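Local coordinates for protein activator of (r)-2-hydroxyglutaryl-coa dehydratase (Acidaminococcus fermentans, PDB 1HUX) that hydrolyses ATP very slowly and uses it to drive electron transfer from a [4Fe-4S] cluster shared by its two subunits, thereby activating (R)-2-hydroxyglutaryl-CoA dehydratase, at residues A[100-112]-A[122-134]. Numbering follows the deposited sequence.
Sequences VIDIGGQDVKVIH and QMNDKCAAGTGRF. With SF4 (iron/sulfur cluster), chain C; ADP (adenosine-5'-diphosphate), chain D.
The antiparallel hairpin of an actin-fold ATPase domain, strands 107-114 and 117-124, runs here into the loop and helix start that lie between the ADP and [4Fe-4S] pockets. V108 pairs with N124, and V110 with Q122, each through two backbone hydrogen bonds. Between them K109 and M123 form a non-hydrogen-bonded pair, their CB atoms 3.3 Å apart. M123 lies alongside K109, and its CE reaches CE of K109 and OD2 of D107. The bent K109 chain carries NZ into salt bridges with OD1 of D102 at 2.6 Å and, weakly, OD2 of D107, so the two aspartates share it. On the other sheet face, V108 CG2 rests on G130 O, which I103 CG2 also touches. T131 CG2, anti to its carbonyl carbon, packs 3.5 Å from D107 N. T131 OG1 donates to A128 O at 2.8 Å and caps helix 132-142 by accepting from R133 N. A valine here would probably leave R133 N without its cap and A128 O without its hydroxyl donor. N124 OD1 accepts from C127 N, and its ND2 donates to C127 O at 2.6 Å. This amide braces the backbone of C127, whose SG binds iron FE4 of the subunit-shared cluster at 2.3 Å. G132 N donates to G104 O at 3.2 Å, joining two parts of the ADP pocket, consistent with coupling between the sites.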
ATOM      1  N   VAL A 100       7.078 -16.892  16.779  1.00 11.99           N
ATOM      2  CA  VAL A 100       5.699 -16.438  16.919  1.00 11.99           C
ATOM      3  C   VAL A 100       5.303 -15.485  15.802  1.00 11.99           C
ATOM      4  O   VAL A 100       5.894 -14.414  15.632  1.00 11.99           O
ATOM      5  CB  VAL A 100       5.466 -15.696  18.284  1.00 15.38           C
ATOM      6  CG1 VAL A 100       4.051 -15.170  18.342  1.00 15.38           C
ATOM      7  CG2 VAL A 100       5.695 -16.636  19.474  1.00 15.38           C
ATOM      8  N   ILE A 101       4.297 -15.880  15.039  1.00 12.09           N
ATOM      9  CA  ILE A 101       3.802 -15.028  13.970  1.00 12.09           C
ATOM     10  C   ILE A 101       2.538 -14.339  14.475  1.00 12.09           C
ATOM     11  O   ILE A 101       1.530 -15.006  14.702  1.00 12.09           O
ATOM     12  CB  ILE A 101       3.448 -15.850  12.728  1.00 15.49           C
ATOM     13  CG1 ILE A 101       4.692 -16.576  12.233  1.00 15.49           C
ATOM     14  CG2 ILE A 101       2.910 -14.938  11.640  1.00 15.49           C
ATOM     15  CD1 ILE A 101       4.433 -17.471  11.050  1.00 15.49           C
ATOM     16  N   ASP A 102       2.595 -13.020  14.658  1.00 10.23           N
ATOM     17  CA  ASP A 102       1.444 -12.263  15.158  1.00 10.23           C
ATOM     18  C   ASP A 102       0.872 -11.282  14.155  1.00 10.23           C
ATOM     19  O   ASP A 102       1.471 -10.229  13.889  1.00 10.23           O
ATOM     20  CB  ASP A 102       1.818 -11.489  16.432  1.00 29.55           C
ATOM     21  CG  ASP A 102       0.724 -10.517  16.876  1.00 29.55           C
ATOM     22  OD1 ASP A 102       1.006  -9.299  16.961  1.00 29.55           O
ATOM     23  OD2 ASP A 102      -0.414 -10.981  17.136  1.00 29.55           O
ATOM     24  N   ILE A 103      -0.295 -11.614  13.609  1.00 21.58           N
ATOM     25  CA  ILE A 103      -0.936 -10.734  12.637  1.00 21.58           C
ATOM     26  C   ILE A 103      -2.132 -10.065  13.284  1.00 21.58           C
ATOM     27  O   ILE A 103      -3.060 -10.738  13.746  1.00 21.58           O
ATOM     28  CB  ILE A 103      -1.449 -11.504  11.368  1.00 10.49           C
ATOM     29  CG1 ILE A 103      -0.309 -12.287  10.709  1.00 10.49           C
ATOM     30  CG2 ILE A 103      -2.011 -10.507  10.350  1.00 10.49           C
ATOM     31  CD1 ILE A 103      -0.750 -13.125   9.509  1.00 10.49           C
ATOM     32  N   GLY A 104      -2.103  -8.743  13.328  1.00 23.03           N
ATOM     33  CA  GLY A 104      -3.215  -8.008  13.886  1.00 23.03           C
ATOM     34  C   GLY A 104      -3.624  -6.967  12.869  1.00 23.03           C
ATOM     35  O   GLY A 104      -3.020  -6.900  11.803  1.00 23.03           O
ATOM     36  N   GLY A 105      -4.642  -6.166  13.161  1.00 23.43           N
ATOM     37  CA  GLY A 105      -5.020  -5.139  12.210  1.00 23.43           C
ATOM     38  C   GLY A 105      -3.887  -4.134  12.222  1.00 23.43           C
ATOM     39  O   GLY A 105      -3.200  -3.982  13.240  1.00 23.43           O
ATOM     40  N   GLN A 106      -3.659  -3.473  11.097  1.00 13.34           N
ATOM     41  CA  GLN A 106      -2.601  -2.462  10.998  1.00 13.34           C
ATOM     42  C   GLN A 106      -1.119  -2.816  11.239  1.00 13.34           C
ATOM     43  O   GLN A 106      -0.267  -1.910  11.267  1.00 13.34           O
ATOM     44  CB  GLN A 106      -2.974  -1.278  11.875  1.00 39.65           C
ATOM     45  CG  GLN A 106      -4.120  -0.493  11.303  1.00 39.65           C
ATOM     46  CD  GLN A 106      -4.806   0.365  12.331  1.00 39.65           C
ATOM     47  OE1 GLN A 106      -4.154   1.146  13.035  1.00 39.65           O
ATOM     48  NE2 GLN A 106      -6.135   0.235  12.428  1.00 39.65           N
ATOM     49  N   ASP A 107      -0.799  -4.103  11.397  1.00 12.69           N
ATOM     50  CA  ASP A 107       0.605  -4.504  11.599  1.00 12.69           C
ATOM     51  C   ASP A 107       0.847  -6.027  11.704  1.00 12.69           C
ATOM     52  O   ASP A 107      -0.046  -6.803  12.086  1.00 12.69           O
ATOM     53  CB  ASP A 107       1.161  -3.831  12.854  1.00 49.09           C
ATOM     54  CG  ASP A 107       0.680  -4.503  14.123  1.00 49.09           C
ATOM     55  OD1 ASP A 107      -0.555  -4.572  14.328  1.00 49.09           O
ATOM     56  OD2 ASP A 107       1.536  -4.975  14.904  1.00 49.09           O
ATOM     57  N   VAL A 108       2.060  -6.446  11.350  1.00 11.09           N
ATOM     58  CA  VAL A 108       2.445  -7.853  11.417  1.00 11.09           C
ATOM     59  C   VAL A 108       3.804  -7.880  12.083  1.00 11.09           C
ATOM     60  O   VAL A 108       4.523  -6.875  12.054  1.00 11.09           O
ATOM     61  CB  VAL A 108       2.626  -8.489  10.025  1.00 34.42           C
ATOM     62  CG1 VAL A 108       2.562  -9.995  10.151  1.00 34.42           C
ATOM     63  CG2 VAL A 108       1.580  -7.990   9.068  1.00 34.42           C
ATOM     64  N   LYS A 109       4.164  -9.017  12.676  1.00 10.28           N
ATOM     65  CA  LYS A 109       5.466  -9.144  13.338  1.00 10.28           C
ATOM     66  C   LYS A 109       5.783 -10.602  13.670  1.00 10.28           C
ATOM     67  O   LYS A 109       4.930 -11.353  14.161  1.00 10.28           O
ATOM     68  CB  LYS A 109       5.506  -8.271  14.602  1.00 37.41           C
ATOM     69  CG  LYS A 109       4.507  -8.645  15.678  1.00 37.41           C
ATOM     70  CD  LYS A 109       4.586  -7.669  16.841  1.00 37.41           C
ATOM     71  CE  LYS A 109       3.545  -6.550  16.732  1.00 37.41           C
ATOM     72  NZ  LYS A 109       2.178  -7.002  17.156  1.00 37.41           N
ATOM     73  N   VAL A 110       7.008 -11.015  13.359  1.00 23.14           N
ATOM     74  CA  VAL A 110       7.424 -12.384  13.625  1.00 23.14           C
ATOM     75  C   VAL A 110       8.457 -12.319  14.726  1.00 23.14           C
ATOM     76  O   VAL A 110       9.431 -11.567  14.635  1.00 23.14           O
ATOM     77  CB  VAL A 110       8.051 -13.042  12.395  1.00 18.04           C
ATOM     78  CG1 VAL A 110       8.145 -14.543  12.623  1.00 18.04           C
ATOM     79  CG2 VAL A 110       7.229 -12.736  11.162  1.00 18.04           C
ATOM     80  N   ILE A 111       8.241 -13.112  15.764  1.00 19.32           N
ATOM     81  CA  ILE A 111       9.128 -13.097  16.914  1.00 19.32           C
ATOM     82  C   ILE A 111       9.840 -14.419  17.219  1.00 19.32           C
ATOM     83  O   ILE A 111       9.220 -15.495  17.236  1.00 19.32           O
ATOM     84  CB  ILE A 111       8.329 -12.649  18.182  1.00 16.15           C
ATOM     85  CG1 ILE A 111       7.647 -11.305  17.914  1.00 16.15           C
ATOM     86  CG2 ILE A 111       9.255 -12.545  19.393  1.00 16.15           C
ATOM     87  CD1 ILE A 111       6.674 -10.906  18.999  1.00 16.15           C
ATOM     88  N   HIS A 112      11.147 -14.335  17.450  1.00 17.34           N
ATOM     89  CA  HIS A 112      11.894 -15.526  17.807  1.00 17.34           C
ATOM     90  C   HIS A 112      11.885 -15.551  19.333  1.00 17.34           C
ATOM     91  O   HIS A 112      12.236 -14.556  19.980  1.00 17.34           O
ATOM     92  CB  HIS A 112      13.331 -15.465  17.286  1.00 26.46           C
ATOM     93  CG  HIS A 112      14.104 -16.725  17.539  1.00 26.46           C
ATOM     94  ND1 HIS A 112      15.125 -16.803  18.468  1.00 26.46           N
ATOM     95  CD2 HIS A 112      13.938 -17.984  17.061  1.00 26.46           C
ATOM     96  CE1 HIS A 112      15.542 -18.056  18.554  1.00 26.46           C
ATOM     97  NE2 HIS A 112      14.838 -18.794  17.712  1.00 26.46           N
ATOM     98  N   GLN A 122      11.055  -9.251  13.593  1.00 27.08           N
ATOM     99  CA  GLN A 122      10.901  -8.441  12.395  1.00 27.08           C
ATOM    100  C   GLN A 122       9.430  -8.029  12.412  1.00 27.08           C
ATOM    101  O   GLN A 122       8.554  -8.855  12.692  1.00 27.08           O
ATOM    102  CB  GLN A 122      11.187  -9.286  11.151  1.00 42.45           C
ATOM    103  CG  GLN A 122      11.733  -8.497   9.974  1.00 42.45           C
ATOM    104  CD  GLN A 122      13.232  -8.251  10.078  1.00 42.45           C
ATOM    105  OE1 GLN A 122      13.780  -7.412   9.360  1.00 42.45           O
ATOM    106  NE2 GLN A 122      13.905  -8.992  10.964  1.00 42.45           N
ATOM    107  N   MET A 123       9.144  -6.763  12.134  1.00 22.25           N
ATOM    108  CA  MET A 123       7.753  -6.334  12.139  1.00 22.25           C
ATOM    109  C   MET A 123       7.435  -5.288  11.080  1.00 22.25           C
ATOM    110  O   MET A 123       8.285  -4.464  10.733  1.00 22.25           O
ATOM    111  CB  MET A 123       7.377  -5.759  13.505  1.00 63.91           C
ATOM    112  CG  MET A 123       7.300  -4.232  13.517  1.00 63.91           C
ATOM    113  SD  MET A 123       6.485  -3.557  14.966  1.00 63.91           S
ATOM    114  CE  MET A 123       4.779  -4.104  14.682  1.00 63.91           C
ATOM    115  N   ASN A 124       6.196  -5.322  10.584  1.00 27.01           N
ATOM    116  CA  ASN A 124       5.735  -4.356   9.594  1.00 27.01           C
ATOM    117  C   ASN A 124       4.746  -3.415  10.252  1.00 27.01           C
ATOM    118  O   ASN A 124       3.731  -3.836  10.818  1.00 27.01           O
ATOM    119  CB  ASN A 124       5.066  -5.041   8.413  1.00 35.64           C
ATOM    120  CG  ASN A 124       4.447  -4.046   7.461  1.00 35.64           C
ATOM    121  OD1 ASN A 124       5.029  -2.985   7.180  1.00 35.64           O
ATOM    122  ND2 ASN A 124       3.261  -4.376   6.953  1.00 35.64           N
ATOM    123  N   ASP A 125       5.035  -2.129  10.166  1.00 37.72           N
ATOM    124  CA  ASP A 125       4.178  -1.157  10.804  1.00 37.72           C
ATOM    125  C   ASP A 125       3.679  -0.093   9.829  1.00 37.72           C
ATOM    126  O   ASP A 125       2.719   0.620  10.129  1.00 37.72           O
ATOM    127  CB  ASP A 125       4.962  -0.512  11.942  1.00 73.46           C
ATOM    128  CG  ASP A 125       4.072   0.104  12.980  1.00 73.46           C
ATOM    129  OD1 ASP A 125       3.444   1.135  12.677  1.00 73.46           O
ATOM    130  OD2 ASP A 125       3.999  -0.448  14.099  1.00 73.46           O
ATOM    131  N   LYS A 126       4.309  -0.011   8.658  1.00 40.74           N
ATOM    132  CA  LYS A 126       3.958   0.993   7.656  1.00 40.74           C
ATOM    133  C   LYS A 126       3.093   0.526   6.483  1.00 40.74           C
ATOM    134  O   LYS A 126       2.235   1.268   6.008  1.00 40.74           O
ATOM    135  CB  LYS A 126       5.234   1.618   7.102  1.00 88.03           C
ATOM    136  CG  LYS A 126       6.210   2.075   8.165  1.00 88.03           C
ATOM    137  CD  LYS A 126       7.509   2.535   7.529  1.00 88.03           C
ATOM    138  CE  LYS A 126       8.538   2.921   8.575  1.00 88.03           C
ATOM    139  NZ  LYS A 126       9.828   3.333   7.951  1.00 88.03           N
ATOM    140  N   CYS A 127       3.319  -0.691   6.008  1.00 25.89           N
ATOM    141  CA  CYS A 127       2.564  -1.207   4.872  1.00 25.89           C
ATOM    142  C   CYS A 127       1.312  -1.946   5.354  1.00 25.89           C
ATOM    143  O   CYS A 127       1.378  -2.786   6.249  1.00 25.89           O
ATOM    144  CB  CYS A 127       3.471  -2.137   4.039  1.00 39.90           C
ATOM    145  SG  CYS A 127       2.751  -2.754   2.490  1.00 39.90           S
ATOM    146  N   ALA A 128       0.166  -1.614   4.769  1.00 12.37           N
ATOM    147  CA  ALA A 128      -1.093  -2.268   5.109  1.00 12.37           C
ATOM    148  C   ALA A 128      -1.117  -3.700   4.584  1.00 12.37           C
ATOM    149  O   ALA A 128      -1.985  -4.483   4.956  1.00 12.37           O
ATOM    150  CB  ALA A 128      -2.255  -1.486   4.515  1.00 19.93           C
ATOM    151  N   ALA A 129      -0.177  -4.036   3.705  1.00 23.32           N
ATOM    152  CA  ALA A 129      -0.115  -5.383   3.144  1.00 23.32           C
ATOM    153  C   ALA A 129       0.183  -6.414   4.227  1.00 23.32           C
ATOM    154  O   ALA A 129       0.954  -6.153   5.145  1.00 23.32           O
ATOM    155  CB  ALA A 129       0.952  -5.454   2.043  1.00 60.85           C
ATOM    156  N   GLY A 130      -0.444  -7.578   4.121  1.00 15.64           N
ATOM    157  CA  GLY A 130      -0.211  -8.632   5.094  1.00 15.64           C
ATOM    158  C   GLY A 130      -0.890  -8.449   6.440  1.00 15.64           C
ATOM    159  O   GLY A 130      -0.888  -9.352   7.276  1.00 15.64           O
ATOM    160  N   THR A 131      -1.464  -7.278   6.665  1.00 20.06           N
ATOM    161  CA  THR A 131      -2.159  -7.016   7.923  1.00 20.06           C
ATOM    162  C   THR A 131      -3.633  -7.406   7.796  1.00 20.06           C
ATOM    163  O   THR A 131      -4.110  -7.727   6.714  1.00 20.06           O
ATOM    164  CB  THR A 131      -2.141  -5.545   8.280  1.00 12.29           C
ATOM    165  OG1 THR A 131      -3.126  -4.880   7.480  1.00 12.29           O
ATOM    166  CG2 THR A 131      -0.762  -4.939   8.029  1.00 12.29           C
ATOM    167  N   GLY A 132      -4.350  -7.371   8.909  1.00 12.66           N
ATOM    168  CA  GLY A 132      -5.751  -7.740   8.869  1.00 12.66           C
ATOM    169  C   GLY A 132      -6.520  -6.681   8.104  1.00 12.66           C
ATOM    170  O   GLY A 132      -7.669  -6.892   7.689  1.00 12.66           O
ATOM    171  N   ARG A 133      -5.873  -5.533   7.921  1.00 14.48           N
ATOM    172  CA  ARG A 133      -6.470  -4.419   7.209  1.00 14.48           C
ATOM    173  C   ARG A 133      -6.517  -4.759   5.717  1.00 14.48           C
ATOM    174  O   ARG A 133      -7.396  -4.316   4.973  1.00 14.48           O
ATOM    175  CB  ARG A 133      -5.636  -3.169   7.453  1.00 23.90           C
ATOM    176  CG  ARG A 133      -6.164  -1.946   6.757  1.00 23.90           C
ATOM    177  CD  ARG A 133      -7.628  -1.702   7.101  1.00 23.90           C
ATOM    178  NE  ARG A 133      -8.019  -0.377   6.656  1.00 23.90           N
ATOM    179  CZ  ARG A 133      -7.508   0.747   7.157  1.00 23.90           C
ATOM    180  NH1 ARG A 133      -6.596   0.701   8.130  1.00 23.90           N
ATOM    181  NH2 ARG A 133      -7.887   1.922   6.665  1.00 23.90           N
ATOM    182  N   PHE A 134      -5.543  -5.553   5.289  1.00 39.08           N
ATOM    183  CA  PHE A 134      -5.469  -6.007   3.908  1.00 39.08           C
ATOM    184  C   PHE A 134      -6.742  -6.825   3.689  1.00 39.08           C
ATOM    185  O   PHE A 134      -7.505  -6.571   2.761  1.00 39.08           O
ATOM    186  CB  PHE A 134      -4.217  -6.887   3.715  1.00 10.23           C
ATOM    187  CG  PHE A 134      -4.096  -7.487   2.345  1.00 10.23           C
ATOM    188  CD1 PHE A 134      -3.716  -6.710   1.259  1.00 10.23           C
ATOM    189  CD2 PHE A 134      -4.403  -8.821   2.134  1.00 10.23           C
ATOM    190  CE1 PHE A 134      -3.648  -7.232  -0.028  1.00 10.23           C
ATOM    191  CE2 PHE A 134      -4.341  -9.376   0.850  1.00 10.23           C
ATOM    192  CZ  PHE A 134      -3.962  -8.573  -0.239  1.00 10.23           C
TER
HETATM  193 FE1  SF4 C 290       0.318  -0.381  -0.746  1.00 41.77          FE
HETATM  194 FE2  SF4 C 290       2.307   1.104  -0.179  1.00 31.49          FE
HETATM  195 FE3  SF4 C 290       0.278   0.952   1.523  1.00 36.69          FE
HETATM  196 FE4  SF4 C 290       1.854  -1.038   1.297  1.00 35.95          FE
HETATM  197  S1  SF4 C 290       2.490   0.987   2.116  1.00 43.42           S
HETATM  198  S2  SF4 C 290      -0.426  -1.186   1.267  1.00 38.02           S
HETATM  199  S3  SF4 C 290       2.469  -1.008  -0.908  1.00 36.60           S
HETATM  200  S4  SF4 C 290       0.211   1.876  -0.564  1.00 47.53           S
HETATM  201  PB  ADP D 506      -4.709  -5.099  17.415  1.00 47.40           P
HETATM  202  O1B ADP D 506      -3.351  -5.618  17.034  1.00 52.98           O
HETATM  203  O2B ADP D 506      -5.059  -5.232  18.929  1.00 51.19           O
HETATM  204  O3B ADP D 506      -5.020  -3.721  16.861  1.00 40.91           O
HETATM  205  PA  ADP D 506      -6.015  -7.557  16.951  1.00 30.62           P
HETATM  206  O1A ADP D 506      -7.055  -7.759  18.020  1.00 43.37           O
HETATM  207  O2A ADP D 506      -4.792  -8.358  17.016  1.00 13.33           O
HETATM  208  O3A ADP D 506      -5.713  -5.997  16.817  1.00 17.84           O
HETATM  209  O5' ADP D 506      -6.715  -7.682  15.561  1.00 42.87           O
HETATM  210  C5' ADP D 506      -7.180  -8.866  15.183  1.00 44.56           C
HETATM  211  C4' ADP D 506      -7.482  -8.950  13.734  1.00 50.86           C
HETATM  212  O4' ADP D 506      -8.163 -10.213  13.470  1.00 56.51           O
HETATM  213  C3' ADP D 506      -8.395  -7.811  13.027  1.00 26.09           C
HETATM  214  O3' ADP D 506      -7.976  -7.564  11.662  1.00 39.80           O
HETATM  215  C2' ADP D 506      -9.749  -8.473  13.191  1.00 31.00           C
HETATM  216  O2' ADP D 506     -10.818  -8.090  12.266  1.00 45.67           O
HETATM  217  C1' ADP D 506      -9.387  -9.937  12.982  1.00 32.96           C
HETATM  218  N9  ADP D 506     -10.418 -10.938  13.343  1.00 40.19           N
HETATM  219  C8  ADP D 506     -11.116 -10.943  14.481  1.00 25.16           C
HETATM  220  N7  ADP D 506     -11.930 -11.910  14.551  1.00 23.78           N
HETATM  221  C5  ADP D 506     -11.763 -12.599  13.356  1.00 28.86           C
HETATM  222  C6  ADP D 506     -12.344 -13.786  12.794  1.00 29.58           C
HETATM  223  N6  ADP D 506     -13.306 -14.512  13.432  1.00 20.76           N
HETATM  224  N1  ADP D 506     -11.909 -14.191  11.565  1.00 26.59           N
HETATM  225  C2  ADP D 506     -10.968 -13.475  10.929  1.00 34.60           C
HETATM  226  N3  ADP D 506     -10.362 -12.357  11.378  1.00 20.60           N
HETATM  227  C4  ADP D 506     -10.811 -11.976  12.603  1.00 36.76           C